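Local coordinates for protein kappa-carrageenase (Zobellia galactanivorans, PDB 5OCR) that probably hydrolyses the beta-1,4 linkages of kappa-carrageenan, a sulfated red-algal galactan, this chain being the beta-jellyroll GH16 catalytic domain of a longer protein, at residues A[22-27]-A[95-100]; A[34-39]-A[59-64]; A[91-96]-A[232-237]; A[99-104]-A[204-209]. All coordinates share one frame; numbering follows the deposited sequence.

Contact 1: A[22-27]-A[95-100]; sequences TIKWSA and QKFTYG
The methyl CB of A27 lies 3.4 Å from CE2 of F97, which places the closest approach at the far end of the phenyl ring. S26 reaches the same end, its OG 3.7 Å from CZ of F97, while CB of K24 meets CE1 of F97 at 3.9 Å. All three come in obliquely. A smaller patch sets S26 OG 3.6 Å from the aliphatic CG of Q95. No direct hydrogen bond spans the segments; instead one water accepts from Q95 N (3.0 Å) and donates to S26 O. In the beta-jellyroll this joins the turn after strand 21-23 to the corner at Q95 on strand 86-97. With CG of F97 anti to its carbonyl carbon (chi1 -62°), the F97 side chain also touches V282 and E284 of strand 273-285, and its ring V235 of strand 233-241. Cutting F97 back to an alanine would probably leave a gap where the ring now lies against the A27 methyl, with K24 CB losing its aromatic neighbour. The turn carrying A27 is held by A27 N donating to K24 O (3.2 Å), an oxygen that is also hydrogen-bonded to S28 OG. At the corner, Q95 NE2 donates to a lone pair of K96 O at 3.0 Å.

Contact 2: A[34-39]-A[59-64]; sequences NDPDWA and KNVKIS
P36 and I63 make the tight half of this contact, running alongside but oppositely directed, with CD1 of I63 3.8 Å from CA of P36 and 4.1 Å from its CG. I63 has CG1 anti to its carbonyl carbon (chi1 -61°) and a straight chi2 of 173°, the combination that extends CD1 to the proline. Next along, CH2 of W38 lies 4.2 Å from CG1 of V61, which meets the indole obliquely. Within 34-39 an inverse gamma turn centred on D37 brings the flanking residues together: W38 N makes a weak bond to P36 O, and CB of P36 rests 3.3 Å above the plane of the W38 indole, toward its rim. The N34 end is looser and more exposed. There a water replaces direct backbone pairing, donating to N34 O (2.8 Å) and accepting from I63 N (2.8 Å), and a bound magnesium ion lies close to this end of the contact. V61 is the first residue beyond helix 57-60, and strand 61-64 runs antiparallel to strand 67-74, with a backbone hydrogen bond between K62 and E69; the loop 34-39 covers its V61 and I63 side, where I63 also touches F31 and V61 meets the F91 ring.

Contact 3: A[91-96]-A[232-237]; sequences FKSYQK and PMNVTL
F91 and L237 form an antiparallel hydrogen-bonded pair, with strands 91-93 and 233-237 running 161° apart in direction and their axes 4.7 Å from each other at closest approach. These are neighbouring strands of the GH16 beta-jellyroll, and each of the two pair bonds, F91 N to L237 O and L237 N to F91 O, measures 2.7 Å. The ladder continues with S93 N donating to V235 O, but the answering bond is unusual: V235 N donates to the side-chain OG of S93 at 2.9 Å. A chi1 of 64° sets that OG between the backbone N and carbonyl carbon, from where it also donates to Q95 O (2.7 Å), lying in that carbonyl's plane. The hydroxyl thus stands in for a main-chain acceptor just where the chain turns its corner.

On the side that carries K92, N234 and T236, the extended K92 chain crosses N234, its CE 3.4 Å from N234 CG, and continues until NZ bonds N46 O and Y122 OH. On the F91 and L237 side the CB atoms of that pair touch, L237 meets V277 and V280, and the F91 ring sits edge-to-face with W41.

The N234 amide uses both ends. Its ND2 donates to S93 O at 2.8 Å, nearly along the C=O axis, with that oxygen in the amide plane. Its OD1 takes a water proton and, on an in-plane lone pair at a C=O...N angle of 132°, the K96 NZ bond of 2.9 Å.

Contact 4: A[99-104]-A[204-209]; sequences YGYFEA and GCEVNQ
Y99 lays its ring against the turn at N208 and Q209, the backbone N of Q209 standing 3.6 Å above one face toward the rim. The ring lies at the end of an antiparallel pair of jellyroll strands, 100-104 and 204-207, whose directions differ by 171° and which are bonded reciprocally at G100-V207 and F102-C205. With chi1 at -58°, CG of Y99 is anti to its carbonyl carbon; V207 CG1 then meets the ring edge in plane, 3.9 Å from CD1 of Y99. The Y99 hydroxyl bonds H230 ND1. Putting a serine in place of Y99 removes the ring, and would probably strip the cover from the N208-Q209 peptide and leave H230 without this partner.

In Y101, CG is instead anti to the backbone N (chi1 -161°), a setting that lays the ring alongside E206, with CD1 of Y101 3.6 Å from CB of E206. The carbonyl O of C205 lies 3.9 Å above one face of this ring. The extended E206 chain carries its carboxylate to Y215 OH and S15 OG, while the Y101 hydroxyl reaches K13 O. G204 lies close to this tyrosine, where a beta carbon would come within 3.0 Å of Y101 OH, too tight to fit comfortably.

On the F102, C205 and V207 side, CE2 of F102 rests 3.8 Å from CG2 of V207. The F102 ring presents its edge to C205, CD2 of F102 being 3.5 Å from C205 O.

From the N terminus, contact 1 joins residues 22-27 to 95-100, closing a loop of 67 intervening residues. Contact 2 (34-39 with 59-64) falls wholly within it and closes a shorter one. Contact 3 opens at 91-96, sharing Q95 and K96 with the end of contact 1, and spans to 232-237; contact 4, which shares Y99 and G100 with contact 1, runs its whole course to 204-209 inside that span. Strand 86-97 therefore serves contacts 1 and 3, and strand 100-107, next in the chain, serves contact 4. F97 links them physically, its N bonding M233 O and its CB packing on F102, while V61 against F91 joins contact 2 to contact 3.

Contact 1: A[22-27]-A[95-100]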
loop_
_atom_site.group_PDB
_atom_site.type_symbol
_atom_site.label_atom_id
_atom_site.label_comp_id
_atom_site.label_asym_id
_atom_site.label_seq_id
_atom_site.Cartn_x
_atom_site.Cartn_y
_atom_site.Cartn_z
ATOM N N THR A 22 1.462 12.044 -19.649
ATOM C CA THR A 22 2.812 11.590 -20.075
ATOM C C THR A 22 3.382 10.592 -19.093
ATOM O O THR A 22 3.423 10.845 -17.876
ATOM C CB THR A 22 3.786 12.775 -20.206
ATOM O OG1 THR A 22 3.193 13.658 -21.181
ATOM C CG2 THR A 22 5.098 12.264 -20.750
ATOM N N ILE A 23 3.721 9.416 -19.604
ATOM C CA ILE A 23 4.230 8.393 -18.737
ATOM C C ILE A 23 5.578 8.803 -18.146
ATOM O O ILE A 23 6.365 9.534 -18.832
ATOM C CB ILE A 23 4.258 7.019 -19.421
ATOM C CG1 ILE A 23 4.221 5.940 -18.285
ATOM C CG2 ILE A 23 5.417 7.001 -20.445
ATOM C CD1 ILE A 23 3.493 4.646 -18.566
ATOM N N LYS A 24 5.803 8.439 -16.864
ATOM C CA LYS A 24 7.021 8.770 -16.133
ATOM C C LYS A 24 7.727 7.458 -15.818
ATOM O O LYS A 24 7.313 6.716 -14.906
ATOM C CB LYS A 24 6.657 9.570 -14.873
ATOM C CG LYS A 24 5.964 10.923 -15.167
ATOM C CD LYS A 24 6.679 11.833 -16.175
ATOM C CE LYS A 24 7.804 12.628 -15.563
ATOM N NZ LYS A 24 8.077 13.747 -16.509
ATOM N N TRP A 25 8.736 7.109 -16.651
ATOM C CA TRP A 25 9.491 5.898 -16.457
ATOM C C TRP A 25 10.204 5.769 -15.123
ATOM O O TRP A 25 10.389 4.665 -14.674
ATOM C CB TRP A 25 10.413 5.667 -17.658
ATOM C CG TRP A 25 9.552 5.215 -18.797
ATOM C CD1 TRP A 25 9.148 5.961 -19.958
ATOM C CD2 TRP A 25 8.869 3.919 -18.898
ATOM N NE1 TRP A 25 8.326 5.204 -20.736
ATOM C CE2 TRP A 25 8.086 3.961 -20.144
ATOM C CE3 TRP A 25 8.829 2.743 -18.089
ATOM C CZ2 TRP A 25 7.342 2.867 -20.573
ATOM C CZ3 TRP A 25 8.011 1.656 -18.516
ATOM C CH2 TRP A 25 7.308 1.713 -19.726
ATOM N N SER A 26 10.452 6.887 -14.400
ATOM C CA SER A 26 11.075 6.760 -13.072
ATOM C C SER A 26 10.252 6.070 -12.018
ATOM O O SER A 26 10.781 5.721 -10.956
ATOM C CB SER A 26 11.490 8.131 -12.537
ATOM O OG SER A 26 10.341 8.948 -12.646
ATOM N N ALA A 27 8.948 5.826 -12.267
ATOM C CA ALA A 27 8.264 4.945 -11.324
ATOM C C ALA A 27 7.302 4.064 -12.094
ATOM O O ALA A 27 6.243 3.654 -11.582
ATOM C CB ALA A 27 7.452 5.741 -10.243
ATOM N N GLN A 95 12.070 7.986 -6.930
ATOM C CA GLN A 95 11.485 9.254 -7.410
ATOM C C GLN A 95 10.180 9.589 -6.615
ATOM O O GLN A 95 9.363 8.672 -6.387
ATOM C CB GLN A 95 11.171 9.191 -8.908
ATOM C CG GLN A 95 10.608 10.478 -9.452
ATOM C CD GLN A 95 11.514 11.632 -9.335
ATOM O OE1 GLN A 95 12.728 11.526 -9.627
ATOM N NE2 GLN A 95 10.968 12.768 -8.899
ATOM N N LYS A 96 10.004 10.851 -6.256
ATOM C CA LYS A 96 8.734 11.305 -5.560
ATOM C C LYS A 96 7.860 12.031 -6.541
ATOM O O LYS A 96 8.346 12.658 -7.529
ATOM C CB LYS A 96 9.105 12.289 -4.426
ATOM C CG LYS A 96 9.814 11.559 -3.271
ATOM C CD LYS A 96 10.316 12.617 -2.271
ATOM C CE LYS A 96 11.241 11.974 -1.201
ATOM N NZ LYS A 96 10.451 11.262 -0.150
ATOM N N PHE A 97 6.546 12.018 -6.281
ATOM C CA PHE A 97 5.612 12.733 -7.130
ATOM C C PHE A 97 4.549 13.336 -6.212
ATOM O O PHE A 97 4.355 12.908 -5.134
ATOM C CB PHE A 97 4.808 11.711 -8.012
ATOM C CG PHE A 97 5.675 10.920 -8.937
ATOM C CD1 PHE A 97 5.873 11.347 -10.245
ATOM C CD2 PHE A 97 6.338 9.763 -8.459
ATOM C CE1 PHE A 97 6.723 10.597 -11.081
ATOM C CE2 PHE A 97 7.170 9.028 -9.276
ATOM C CZ PHE A 97 7.360 9.450 -10.587
ATOM N N THR A 98 3.800 14.289 -6.708
ATOM C CA THR A 98 2.694 14.814 -5.849
ATOM C C THR A 98 1.414 14.554 -6.630
ATOM O O THR A 98 0.650 13.621 -6.291
ATOM C CB THR A 98 2.884 16.307 -5.500
ATOM O OG1 THR A 98 4.172 16.548 -4.897
ATOM C CG2 THR A 98 1.744 16.743 -4.449
ATOM N N TYR A 99 1.273 15.226 -7.741
ATOM C CA TYR A 99 0.026 15.090 -8.469
ATOM C C TYR A 99 0.277 14.206 -9.701
ATOM O O TYR A 99 1.362 14.156 -10.171
ATOM C CB TYR A 99 -0.462 16.416 -8.934
ATOM C CG TYR A 99 -0.677 17.377 -7.824
ATOM C CD1 TYR A 99 -1.373 17.031 -6.663
ATOM C CD2 TYR A 99 -0.281 18.691 -8.001
ATOM C CE1 TYR A 99 -1.508 17.954 -5.627
ATOM C CE2 TYR A 99 -0.445 19.627 -7.000
ATOM C CZ TYR A 99 -1.068 19.244 -5.818
ATOM O OH TYR A 99 -1.208 20.201 -4.817
ATOM N N GLY A 100 -0.722 13.519 -10.216
ATOM C CA GLY A 100 -0.509 12.664 -11.366
ATOM C C GLY A 100 -1.535 11.545 -11.348
ATOM O O GLY A 100 -2.537 11.626 -10.600
HETATM O O HOH W 1 12.514 5.931 -9.137
#

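Contact 2: A[34-39]-A[59-64]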
loop_
_atom_site.group_PDB
_atom_site.type_symbol
_atom_site.label_atom_id
_atom_site.label_comp_id
_atom_site.label_asym_id
_atom_site.label_seq_id
_atom_site.Cartn_x
_atom_site.Cartn_y
_atom_site.Cartn_z
ATOM N N ASN A 34 13.820 -9.995 -15.578
ATOM C CA ASN A 34 13.909 -10.718 -14.338
ATOM C C ASN A 34 14.819 -10.063 -13.283
ATOM O O ASN A 34 14.529 -10.246 -12.083
ATOM C CB ASN A 34 14.283 -12.174 -14.545
ATOM C CG ASN A 34 13.321 -12.887 -15.458
ATOM O OD1 ASN A 34 12.087 -12.874 -15.267
ATOM N ND2 ASN A 34 13.894 -13.555 -16.458
ATOM N N ASP A 35 15.821 -9.290 -13.684
ATOM C CA ASP A 35 16.708 -8.577 -12.740
ATOM C C ASP A 35 15.889 -7.350 -12.256
ATOM O O ASP A 35 15.674 -6.486 -13.016
ATOM C CB ASP A 35 17.966 -8.017 -13.463
ATOM C CG ASP A 35 18.959 -9.115 -13.909
ATOM O OD1 ASP A 35 18.842 -10.248 -13.396
ATOM O OD2 ASP A 35 19.845 -8.813 -14.785
ATOM N N PRO A 36 15.422 -7.332 -11.004
ATOM C CA PRO A 36 14.768 -6.088 -10.474
ATOM C C PRO A 36 15.608 -4.891 -10.696
ATOM O O PRO A 36 16.842 -4.969 -10.492
ATOM C CB PRO A 36 14.646 -6.391 -8.973
ATOM C CG PRO A 36 14.683 -7.930 -8.908
ATOM C CD PRO A 36 15.672 -8.306 -9.937
ATOM N N ASP A 37 14.961 -3.753 -11.015
ATOM C CA ASP A 37 15.661 -2.553 -11.349
ATOM C C ASP A 37 15.944 -1.765 -10.070
ATOM O O ASP A 37 15.161 -0.862 -9.673
ATOM C CB ASP A 37 14.829 -1.749 -12.349
ATOM C CG ASP A 37 15.525 -0.512 -12.823
ATOM O OD1 ASP A 37 16.610 -0.172 -12.338
ATOM O OD2 ASP A 37 14.996 0.093 -13.736
ATOM N N TRP A 38 17.066 -2.092 -9.372
ATOM C CA TRP A 38 17.369 -1.405 -8.108
ATOM C C TRP A 38 17.913 0.009 -8.241
ATOM O O TRP A 38 18.121 0.721 -7.244
ATOM C CB TRP A 38 18.301 -2.262 -7.235
ATOM C CG TRP A 38 17.719 -3.625 -6.928
ATOM C CD1 TRP A 38 18.303 -4.887 -7.148
ATOM C CD2 TRP A 38 16.449 -3.897 -6.244
ATOM N NE1 TRP A 38 17.459 -5.904 -6.658
ATOM C CE2 TRP A 38 16.330 -5.360 -6.135
ATOM C CE3 TRP A 38 15.428 -3.091 -5.747
ATOM C CZ2 TRP A 38 15.207 -5.968 -5.559
ATOM C CZ3 TRP A 38 14.266 -3.716 -5.228
ATOM C CH2 TRP A 38 14.223 -5.129 -5.072
ATOM N N ALA A 39 18.146 0.458 -9.473
ATOM C CA ALA A 39 18.379 1.925 -9.703
ATOM C C ALA A 39 17.067 2.733 -9.542
ATOM O O ALA A 39 17.031 3.878 -9.021
ATOM C CB ALA A 39 18.935 2.148 -11.108
ATOM N N LYS A 59 15.525 -11.484 -0.710
ATOM C CA LYS A 59 14.929 -12.806 -0.571
ATOM C C LYS A 59 13.453 -12.840 -0.954
ATOM O O LYS A 59 12.925 -13.904 -1.327
ATOM C CB LYS A 59 15.136 -13.279 0.868
ATOM C CG LYS A 59 16.599 -13.654 1.084
ATOM C CD LYS A 59 16.930 -14.776 0.126
ATOM C CE LYS A 59 18.112 -15.557 0.614
ATOM N NZ LYS A 59 19.161 -14.554 0.907
ATOM N N ASN A 60 12.835 -11.668 -0.941
ATOM C CA ASN A 60 11.359 -11.612 -1.049
ATOM C C ASN A 60 10.756 -10.923 -2.258
ATOM O O ASN A 60 9.495 -10.740 -2.326
ATOM C CB ASN A 60 10.816 -10.996 0.222
ATOM C CG ASN A 60 11.155 -11.806 1.435
ATOM O OD1 ASN A 60 11.473 -12.985 1.318
ATOM N ND2 ASN A 60 11.035 -11.232 2.588
ATOM N N VAL A 61 11.611 -10.516 -3.203
ATOM C CA VAL A 61 11.207 -9.947 -4.493
ATOM C C VAL A 61 11.784 -10.855 -5.621
ATOM O O VAL A 61 13.000 -11.212 -5.605
ATOM C CB VAL A 61 11.640 -8.464 -4.693
ATOM C CG1 VAL A 61 11.269 -7.941 -6.097
ATOM C CG2 VAL A 61 11.102 -7.568 -3.615
ATOM N N LYS A 62 10.955 -11.343 -6.523
ATOM C CA LYS A 62 11.456 -12.152 -7.604
ATOM C C LYS A 62 10.601 -11.701 -8.773
ATOM O O LYS A 62 9.409 -11.374 -8.598
ATOM C CB LYS A 62 11.116 -13.622 -7.311
ATOM C CG LYS A 62 11.280 -14.578 -8.498
ATOM C CD LYS A 62 10.906 -16.020 -8.134
ATOM C CE LYS A 62 10.852 -16.862 -9.406
ATOM N NZ LYS A 62 10.113 -18.128 -9.132
ATOM N N ILE A 63 11.157 -11.671 -9.965
ATOM C CA ILE A 63 10.283 -11.317 -11.105
ATOM C C ILE A 63 10.463 -12.424 -12.130
ATOM O O ILE A 63 11.610 -12.880 -12.369
ATOM C CB ILE A 63 10.758 -10.027 -11.705
ATOM C CG1 ILE A 63 10.679 -8.861 -10.644
ATOM C CG2 ILE A 63 9.933 -9.729 -12.943
ATOM C CD1 ILE A 63 11.303 -7.587 -11.153
ATOM N N SER A 64 9.360 -12.889 -12.676
ATOM C CA SER A 64 9.391 -13.982 -13.668
ATOM C C SER A 64 8.317 -13.792 -14.759
ATOM O O SER A 64 7.153 -13.532 -14.440
ATOM C CB SER A 64 9.123 -15.228 -12.840
ATOM O OG SER A 64 9.062 -16.379 -13.647
HETATM O O HOH W 2 13.946 -12.100 -10.095
#

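Contact 3: A[91-96]-A[232-237]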
loop_
_atom_site.group_PDB
_atom_site.type_symbol
_atom_site.label_atom_id
_atom_site.label_comp_id
_atom_site.label_asym_id
_atom_site.label_seq_id
_atom_site.Cartn_x
_atom_site.Cartn_y
_atom_site.Cartn_z
ATOM N N PHE A 91 8.337 -2.717 -3.418
ATOM C CA PHE A 91 8.862 -1.821 -4.414
ATOM C C PHE A 91 8.546 -0.403 -4.001
ATOM O O PHE A 91 7.352 -0.034 -3.889
ATOM C CB PHE A 91 8.191 -2.037 -5.783
ATOM C CG PHE A 91 8.627 -3.274 -6.471
ATOM C CD1 PHE A 91 9.854 -3.324 -7.130
ATOM C CD2 PHE A 91 7.808 -4.374 -6.504
ATOM C CE1 PHE A 91 10.268 -4.507 -7.790
ATOM C CE2 PHE A 91 8.211 -5.517 -7.201
ATOM C CZ PHE A 91 9.451 -5.588 -7.832
ATOM N N LYS A 92 9.583 0.376 -3.693
ATOM C CA LYS A 92 9.434 1.836 -3.314
ATOM C C LYS A 92 10.224 2.655 -4.285
ATOM O O LYS A 92 11.462 2.487 -4.409
ATOM C CB LYS A 92 9.888 2.076 -1.900
ATOM C CG LYS A 92 9.669 3.577 -1.539
ATOM C CD LYS A 92 10.316 3.836 -0.150
ATOM C CE LYS A 92 10.191 5.365 0.039
ATOM N NZ LYS A 92 10.837 5.680 1.383
ATOM N N SER A 93 9.561 3.534 -5.043
ATOM C CA SER A 93 10.336 4.330 -6.016
ATOM C C SER A 93 11.343 5.282 -5.318
ATOM O O SER A 93 11.014 5.955 -4.295
ATOM C CB SER A 93 9.449 5.118 -6.982
ATOM O OG SER A 93 8.674 6.100 -6.271
ATOM N N TYR A 94 12.523 5.436 -5.907
ATOM C CA TYR A 94 13.336 6.557 -5.433
ATOM C C TYR A 94 12.670 7.894 -5.760
ATOM O O TYR A 94 12.759 8.866 -4.958
ATOM C CB TYR A 94 14.743 6.517 -6.029
ATOM C CG TYR A 94 15.618 5.584 -5.282
ATOM C CD1 TYR A 94 16.283 5.976 -4.145
ATOM C CD2 TYR A 94 15.802 4.285 -5.737
ATOM C CE1 TYR A 94 17.092 5.075 -3.462
ATOM C CE2 TYR A 94 16.596 3.394 -5.077
ATOM C CZ TYR A 94 17.222 3.778 -3.932
ATOM O OH TYR A 94 17.967 2.892 -3.268
ATOM N N GLN A 95 12.070 7.986 -6.930
ATOM C CA GLN A 95 11.485 9.254 -7.410
ATOM C C GLN A 95 10.180 9.589 -6.615
ATOM O O GLN A 95 9.363 8.672 -6.387
ATOM C CB GLN A 95 11.171 9.191 -8.908
ATOM C CG GLN A 95 10.608 10.478 -9.452
ATOM C CD GLN A 95 11.514 11.632 -9.335
ATOM O OE1 GLN A 95 12.728 11.526 -9.627
ATOM N NE2 GLN A 95 10.968 12.768 -8.899
ATOM N N LYS A 96 10.004 10.851 -6.256
ATOM C CA LYS A 96 8.734 11.305 -5.560
ATOM C C LYS A 96 7.860 12.031 -6.541
ATOM O O LYS A 96 8.346 12.658 -7.529
ATOM C CB LYS A 96 9.105 12.289 -4.426
ATOM C CG LYS A 96 9.814 11.559 -3.271
ATOM C CD LYS A 96 10.316 12.617 -2.271
ATOM C CE LYS A 96 11.241 11.974 -1.201
ATOM N NZ LYS A 96 10.451 11.262 -0.150
ATOM N N PRO A 232 5.427 15.732 -1.595
ATOM C CA PRO A 232 5.991 14.721 -2.532
ATOM C C PRO A 232 5.981 13.330 -1.873
ATOM O O PRO A 232 6.269 13.197 -0.666
ATOM C CB PRO A 232 7.474 15.169 -2.707
ATOM C CG PRO A 232 7.437 16.686 -2.349
ATOM C CD PRO A 232 6.435 16.766 -1.193
ATOM N N MET A 233 5.524 12.344 -2.645
ATOM C CA MET A 233 5.334 10.972 -2.120
ATOM C C MET A 233 6.021 9.968 -3.027
ATOM O O MET A 233 6.058 10.143 -4.265
ATOM C CB MET A 233 3.823 10.650 -2.166
ATOM C CG MET A 233 3.108 11.480 -1.036
ATOM S SD MET A 233 1.306 11.296 -1.168
ATOM C CE MET A 233 0.944 12.178 -2.647
ATOM N N ASN A 234 6.513 8.894 -2.415
ATOM C CA ASN A 234 7.122 7.759 -3.128
ATOM C C ASN A 234 6.082 6.732 -3.487
ATOM O O ASN A 234 5.084 6.575 -2.764
ATOM C CB ASN A 234 8.215 7.086 -2.330
ATOM C CG ASN A 234 9.305 8.060 -1.906
ATOM O OD1 ASN A 234 9.143 8.797 -0.933
ATOM N ND2 ASN A 234 10.390 8.052 -2.615
ATOM N N VAL A 235 6.278 6.176 -4.685
ATOM C CA VAL A 235 5.258 5.219 -5.274
ATOM C C VAL A 235 5.581 3.820 -4.754
ATOM O O VAL A 235 6.704 3.356 -4.910
ATOM C CB VAL A 235 5.255 5.215 -6.831
ATOM C CG1 VAL A 235 4.251 4.133 -7.388
ATOM C CG2 VAL A 235 4.930 6.628 -7.302
ATOM N N THR A 236 4.606 3.147 -4.099
ATOM C CA THR A 236 4.960 1.950 -3.240
ATOM C C THR A 236 4.075 0.774 -3.542
ATOM O O THR A 236 2.873 0.956 -3.560
ATOM C CB THR A 236 4.924 2.310 -1.763
ATOM O OG1 THR A 236 5.710 3.545 -1.592
ATOM C CG2 THR A 236 5.611 1.148 -0.924
ATOM N N LEU A 237 4.663 -0.402 -3.768
ATOM C CA LEU A 237 3.865 -1.666 -3.769
ATOM C C LEU A 237 4.463 -2.542 -2.671
ATOM O O LEU A 237 5.706 -2.791 -2.664
ATOM C CB LEU A 237 4.073 -2.346 -5.115
ATOM C CG LEU A 237 3.535 -1.649 -6.367
ATOM C CD1 LEU A 237 4.371 -2.039 -7.617
ATOM C CD2 LEU A 237 2.073 -2.005 -6.509
HETATM O O HOH W 3 8.489 7.944 1.555
HETATM O O HOH W 4 8.553 13.190 0.824
HETATM O O HOH W 5 12.564 8.509 -0.130
#

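Contact 4: A[99-104]-A[204-209]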
loop_
_atom_site.group_PDB
_atom_site.type_symbol
_atom_site.label_atom_id
_atom_site.label_comp_id
_atom_site.label_asym_id
_atom_site.label_seq_id
_atom_site.Cartn_x
_atom_site.Cartn_y
_atom_site.Cartn_z
ATOM N N TYR A 99 1.273 15.226 -7.741
ATOM C CA TYR A 99 0.026 15.090 -8.469
ATOM C C TYR A 99 0.277 14.206 -9.701
ATOM O O TYR A 99 1.362 14.156 -10.171
ATOM C CB TYR A 99 -0.462 16.416 -8.934
ATOM C CG TYR A 99 -0.677 17.377 -7.824
ATOM C CD1 TYR A 99 -1.373 17.031 -6.663
ATOM C CD2 TYR A 99 -0.281 18.691 -8.001
ATOM C CE1 TYR A 99 -1.508 17.954 -5.627
ATOM C CE2 TYR A 99 -0.445 19.627 -7.000
ATOM C CZ TYR A 99 -1.068 19.244 -5.818
ATOM O OH TYR A 99 -1.208 20.201 -4.817
ATOM N N GLY A 100 -0.722 13.519 -10.216
ATOM C CA GLY A 100 -0.509 12.664 -11.366
ATOM C C GLY A 100 -1.535 11.545 -11.348
ATOM O O GLY A 100 -2.537 11.626 -10.600
ATOM N N TYR A 101 -1.270 10.522 -12.138
ATOM C CA TYR A 101 -2.079 9.329 -12.114
ATOM C C TYR A 101 -1.227 8.116 -11.830
ATOM O O TYR A 101 -0.146 7.974 -12.442
ATOM C CB TYR A 101 -2.764 9.154 -13.501
ATOM C CG TYR A 101 -3.977 8.225 -13.524
ATOM C CD1 TYR A 101 -5.263 8.754 -13.565
ATOM C CD2 TYR A 101 -3.806 6.827 -13.589
ATOM C CE1 TYR A 101 -6.351 7.905 -13.558
ATOM C CE2 TYR A 101 -4.903 5.994 -13.525
ATOM C CZ TYR A 101 -6.164 6.562 -13.580
ATOM O OH TYR A 101 -7.274 5.727 -13.617
ATOM N N PHE A 102 -1.709 7.228 -10.934
ATOM C CA PHE A 102 -0.909 6.073 -10.475
ATOM C C PHE A 102 -1.700 4.786 -10.654
ATOM O O PHE A 102 -2.865 4.733 -10.138
ATOM C CB PHE A 102 -0.549 6.252 -8.996
ATOM C CG PHE A 102 0.022 7.629 -8.705
ATOM C CD1 PHE A 102 1.407 7.803 -8.679
ATOM C CD2 PHE A 102 -0.780 8.763 -8.535
ATOM C CE1 PHE A 102 1.955 9.078 -8.562
ATOM C CE2 PHE A 102 -0.243 10.037 -8.318
ATOM C CZ PHE A 102 1.159 10.190 -8.331
ATOM N N GLU A 103 -1.145 3.775 -11.320
ATOM C CA GLU A 103 -1.939 2.573 -11.576
ATOM C C GLU A 103 -1.089 1.347 -11.444
ATOM O O GLU A 103 0.113 1.412 -11.860
ATOM C CB GLU A 103 -2.399 2.715 -13.071
ATOM C CG GLU A 103 -3.425 1.594 -13.449
ATOM C CD GLU A 103 -3.950 1.757 -14.895
ATOM O OE1 GLU A 103 -4.821 2.639 -15.075
ATOM O OE2 GLU A 103 -3.475 1.017 -15.793
ATOM N N ALA A 104 -1.640 0.268 -10.889
ATOM C CA ALA A 104 -0.956 -1.001 -10.831
ATOM C C ALA A 104 -1.921 -2.100 -11.067
ATOM O O ALA A 104 -3.123 -1.997 -10.751
ATOM C CB ALA A 104 -0.279 -1.097 -9.426
ATOM N N GLY A 204 -6.264 2.126 -9.630
ATOM C CA GLY A 204 -5.753 3.451 -10.135
ATOM C C GLY A 204 -6.114 4.549 -9.211
ATOM O O GLY A 204 -7.120 4.465 -8.501
ATOM N N CYS A 205 -5.359 5.633 -9.278
ATOM C CA CYS A 205 -5.680 6.821 -8.470
ATOM C C CYS A 205 -5.251 8.060 -9.242
ATOM O O CYS A 205 -4.018 8.159 -9.642
ATOM C CB CYS A 205 -4.909 6.813 -7.175
ATOM S SG CYS A 205 -5.443 8.034 -5.961
ATOM N N GLU A 206 -6.161 9.020 -9.324
ATOM C CA GLU A 206 -5.846 10.297 -9.923
ATOM C C GLU A 206 -5.764 11.346 -8.828
ATOM O O GLU A 206 -6.725 11.495 -8.057
ATOM C CB GLU A 206 -6.955 10.569 -10.965
ATOM C CG GLU A 206 -6.757 11.870 -11.701
ATOM C CD GLU A 206 -7.944 12.127 -12.629
ATOM O OE1 GLU A 206 -8.683 11.185 -12.922
ATOM O OE2 GLU A 206 -8.057 13.252 -13.204
ATOM N N VAL A 207 -4.635 12.076 -8.741
ATOM C CA VAL A 207 -4.378 12.968 -7.622
ATOM C C VAL A 207 -4.121 14.358 -8.228
ATOM O O VAL A 207 -3.198 14.515 -9.046
ATOM C CB VAL A 207 -3.110 12.582 -6.816
ATOM C CG1 VAL A 207 -2.892 13.549 -5.655
ATOM C CG2 VAL A 207 -3.240 11.142 -6.300
ATOM N N ASN A 208 -4.933 15.337 -7.860
ATOM C CA ASN A 208 -4.654 16.715 -8.289
ATOM C C ASN A 208 -4.774 17.677 -7.076
ATOM O O ASN A 208 -5.068 17.243 -5.996
ATOM C CB ASN A 208 -5.548 17.137 -9.503
ATOM C CG ASN A 208 -7.020 17.116 -9.187
ATOM O OD1 ASN A 208 -7.496 17.738 -8.205
ATOM N ND2 ASN A 208 -7.772 16.478 -10.042
ATOM N N GLN A 209 -4.563 18.996 -7.268
ATOM C CA GLN A 209 -4.588 19.892 -6.097
ATOM C C GLN A 209 -5.932 19.955 -5.451
ATOM O O GLN A 209 -6.020 20.376 -4.294
ATOM C CB GLN A 209 -4.140 21.326 -6.504
ATOM C CG GLN A 209 -5.052 21.896 -7.551
ATOM C CD GLN A 209 -4.657 23.274 -8.017
ATOM O OE1 GLN A 209 -4.116 24.089 -7.263
ATOM N NE2 GLN A 209 -4.933 23.545 -9.293
#